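Local coordinates for protein chaperone SycD (Yersinia enterocolitica, PDB 2VGX) that serves as a chaperone of type III secretion translocators and probably modulates expression of the yop operon, at residues S110-A115 with T130-M135. Residues are numbered along the deposited sequence; the frame is centred on the assembly and turned at random.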
ATOM      1  N   SER B 110     -11.643  -7.325 -32.209  1.00 13.62           N
ATOM      2  CA  SER B 110     -11.803  -5.860 -31.977  1.00 14.46           C
ATOM      3  C   SER B 110     -10.681  -5.290 -31.095  1.00 11.19           C
ATOM      4  O   SER B 110     -10.180  -4.205 -31.364  1.00 13.01           O
ATOM      5  CB  SER B 110     -13.155  -5.516 -31.357  1.00 14.89           C
ATOM      6  OG  SER B 110     -14.224  -5.983 -32.167  1.00 19.48           O
ATOM      7  N   GLY B 111     -10.278  -6.028 -30.059  1.00 11.79           N
ATOM      8  CA  GLY B 111      -9.170  -5.621 -29.179  1.00 10.56           C
ATOM      9  C   GLY B 111      -7.843  -5.513 -29.928  1.00 11.34           C
ATOM     10  O   GLY B 111      -7.117  -4.540 -29.783  1.00  7.98           O
ATOM     11  N   LEU B 112      -7.540  -6.519 -30.748  1.00 10.17           N
ATOM     12  CA  LEU B 112      -6.329  -6.487 -31.600  1.00 11.57           C
ATOM     13  C   LEU B 112      -6.309  -5.368 -32.625  1.00  9.39           C
ATOM     14  O   LEU B 112      -5.261  -4.749 -32.808  1.00 12.17           O
ATOM     15  CB  LEU B 112      -6.105  -7.854 -32.290  1.00 10.79           C
ATOM     16  CG  LEU B 112      -5.826  -8.948 -31.250  1.00 12.55           C
ATOM     17  CD1 LEU B 112      -6.075 -10.356 -31.910  1.00 11.86           C
ATOM     18  CD2 LEU B 112      -4.424  -8.851 -30.687  1.00 10.72           C
ATOM     19  N   PHE B 113      -7.436  -5.078 -33.278  1.00 10.78           N
ATOM     20  CA  PHE B 113      -7.458  -3.879 -34.177  1.00 13.17           C
ATOM     21  C   PHE B 113      -7.146  -2.562 -33.479  1.00 11.86           C
ATOM     22  O   PHE B 113      -6.501  -1.694 -34.043  1.00 12.60           O
ATOM     23  CB  PHE B 113      -8.794  -3.743 -34.928  1.00 16.14           C
ATOM     24  CG  PHE B 113      -8.950  -4.741 -36.051  1.00 19.31           C
ATOM     25  CD1 PHE B 113      -7.952  -4.893 -37.001  1.00 22.46           C
ATOM     26  CD2 PHE B 113     -10.079  -5.545 -36.138  1.00 22.01           C
ATOM     27  CE1 PHE B 113      -8.095  -5.837 -38.039  1.00 23.21           C
ATOM     28  CE2 PHE B 113     -10.220  -6.478 -37.175  1.00 21.60           C
ATOM     29  CZ  PHE B 113      -9.238  -6.615 -38.105  1.00 21.71           C
ATOM     30  N   LEU B 114      -7.628  -2.408 -32.256  1.00 11.92           N
ATOM     31  CA  LEU B 114      -7.307  -1.216 -31.468  1.00 11.73           C
ATOM     32  C   LEU B 114      -5.834  -1.193 -31.109  1.00 12.21           C
ATOM     33  O   LEU B 114      -5.198  -0.156 -31.233  1.00 15.79           O
ATOM     34  CB  LEU B 114      -8.166  -1.145 -30.193  1.00 11.39           C
ATOM     35  CG  LEU B 114      -7.892   0.127 -29.337  1.00  9.46           C
ATOM     36  CD1 LEU B 114      -8.158   1.468 -30.144  1.00  9.27           C
ATOM     37  CD2 LEU B 114      -8.755   0.055 -28.111  1.00  7.56           C
ATOM     38  N   ALA B 115      -5.278  -2.319 -30.661  1.00 12.84           N
ATOM     39  CA  ALA B 115      -3.836  -2.376 -30.383  1.00 13.43           C
ATOM     40  C   ALA B 115      -3.049  -1.982 -31.623  1.00 15.88           C
ATOM     41  O   ALA B 115      -2.101  -1.215 -31.526  1.00 15.38           O
ATOM     42  CB  ALA B 115      -3.407  -3.779 -29.894  1.00 14.09           C
ATOM     43  N   THR B 130       4.343  -7.208 -34.626  1.00 19.31           N
ATOM     44  CA  THR B 130       4.535  -8.502 -35.305  1.00 19.53           C
ATOM     45  C   THR B 130       3.585  -9.553 -34.730  1.00 17.71           C
ATOM     46  O   THR B 130       2.952 -10.286 -35.488  1.00 19.33           O
ATOM     47  CB  THR B 130       6.018  -8.911 -35.223  1.00 20.85           C
ATOM     48  OG1 THR B 130       6.819  -7.858 -35.800  1.00 21.38           O
ATOM     49  CG2 THR B 130       6.289 -10.224 -35.955  1.00 19.58           C
ATOM     50  N   ARG B 131       3.455  -9.611 -33.400  1.00 18.31           N
ATOM     51  CA  ARG B 131       2.538 -10.554 -32.729  1.00 19.41           C
ATOM     52  C   ARG B 131       1.073 -10.259 -33.063  1.00 17.80           C
ATOM     53  O   ARG B 131       0.268 -11.180 -33.366  1.00 15.81           O
ATOM     54  CB  ARG B 131       2.748 -10.567 -31.192  1.00 21.03           C
ATOM     55  CG  ARG B 131       4.113 -11.133 -30.734  1.00 25.89           C
ATOM     56  CD  ARG B 131       4.487 -10.754 -29.279  1.00 27.70           C
ATOM     57  NE  ARG B 131       3.781 -11.519 -28.236  1.00 32.09           N
ATOM     58  CZ  ARG B 131       3.740 -11.187 -26.932  1.00 33.96           C
ATOM     59  NH1 ARG B 131       4.348 -10.090 -26.475  1.00 34.93           N
ATOM     60  NH2 ARG B 131       3.067 -11.944 -26.073  1.00 33.80           N
ATOM     61  N   VAL B 132       0.713  -8.974 -33.017  1.00 13.91           N
ATOM     62  CA  VAL B 132      -0.655  -8.564 -33.311  1.00 12.18           C
ATOM     63  C   VAL B 132      -1.085  -9.007 -34.714  1.00 13.21           C
ATOM     64  O   VAL B 132      -2.165  -9.540 -34.877  1.00 12.31           O
ATOM     65  CB  VAL B 132      -0.879  -7.022 -33.098  1.00 10.23           C
ATOM     66  CG1 VAL B 132      -2.247  -6.616 -33.639  1.00 10.96           C
ATOM     67  CG2 VAL B 132      -0.814  -6.684 -31.561  1.00  9.67           C
ATOM     68  N   SER B 133      -0.249  -8.766 -35.719  1.00 16.03           N
ATOM     69  CA  SER B 133      -0.581  -9.150 -37.096  1.00 17.21           C
ATOM     70  C   SER B 133      -0.730 -10.653 -37.222  1.00 17.23           C
ATOM     71  O   SER B 133      -1.594 -11.141 -37.940  1.00 17.27           O
ATOM     72  CB  SER B 133       0.502  -8.670 -38.071  1.00 19.80           C
ATOM     73  OG  SER B 133       0.556  -7.260 -38.074  1.00 21.86           O
ATOM     74  N   SER B 134       0.129 -11.361 -36.518  1.00 17.76           N
ATOM     75  CA  SER B 134       0.160 -12.814 -36.516  1.00 21.23           C
ATOM     76  C   SER B 134      -1.147 -13.341 -35.932  1.00 20.31           C
ATOM     77  O   SER B 134      -1.794 -14.213 -36.526  1.00 18.89           O
ATOM     78  CB  SER B 134       1.395 -13.279 -35.729  1.00 21.76           C
ATOM     79  OG  SER B 134       1.552 -14.681 -35.764  1.00 29.14           O
ATOM     80  N   MET B 135      -1.554 -12.793 -34.778  1.00 17.47           N
ATOM     81  CA  MET B 135      -2.812 -13.195 -34.143  1.00 17.48           C
ATOM     82  C   MET B 135      -4.061 -12.864 -34.948  1.00 13.71           C
ATOM     83  O   MET B 135      -4.984 -13.637 -34.964  1.00 13.46           O
ATOM     84  CB  MET B 135      -2.918 -12.608 -32.731  1.00 18.18           C
ATOM     85  CG  MET B 135      -1.800 -13.096 -31.835  1.00 23.00           C
ATOM     86  SD  MET B 135      -1.670 -12.110 -30.327  1.00 25.27           S
ATOM     87  CE  MET B 135      -3.263 -12.460 -29.582  1.00 22.63           C
TER
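Leu-112 meets Val-132 and Met-135 with different parts of itself, and no hydrogen bond joins segments 110-115 and 130-135. Its side chain and that of Met-135 cross at about a right angle: CD2 of Leu-112 lies 3.9 Å from CE of Met-135, while CD1 of the same leucine sits 4.0 Å from the methionine CB. The thioether chain turns at its last torsion (chi3 63°), which brings the terminal methyl back to the leucine. Val-132 works closer to the opposing backbone. With CG1 anti to the backbone N (chi1 171°), this methyl is set against the carbonyl O of Leu-112 at 3.6 Å, and CG2 reaches CB of Ala-115 at 4.2 Å. Helices 105-119 and 128-138 pack roughly antiparallel here, in the all-helical tetratricopeptide-repeat fold of this chaperone; the local axes come within 9.9 Å, with N-to-C directions 148° apart. The CA atoms of Leu-112 and Val-132, 6.3 Å apart, are the closest pair between the two segments. Phe-93 of helix 90-100 touches Leu-112, Val-132 and Met-135 alike, making this a three-helix junction. The same two helices continue the packing through Leu-136 of helix 128-138, against Leu-112, and Gln-116 of helix 105-119, against Val-132.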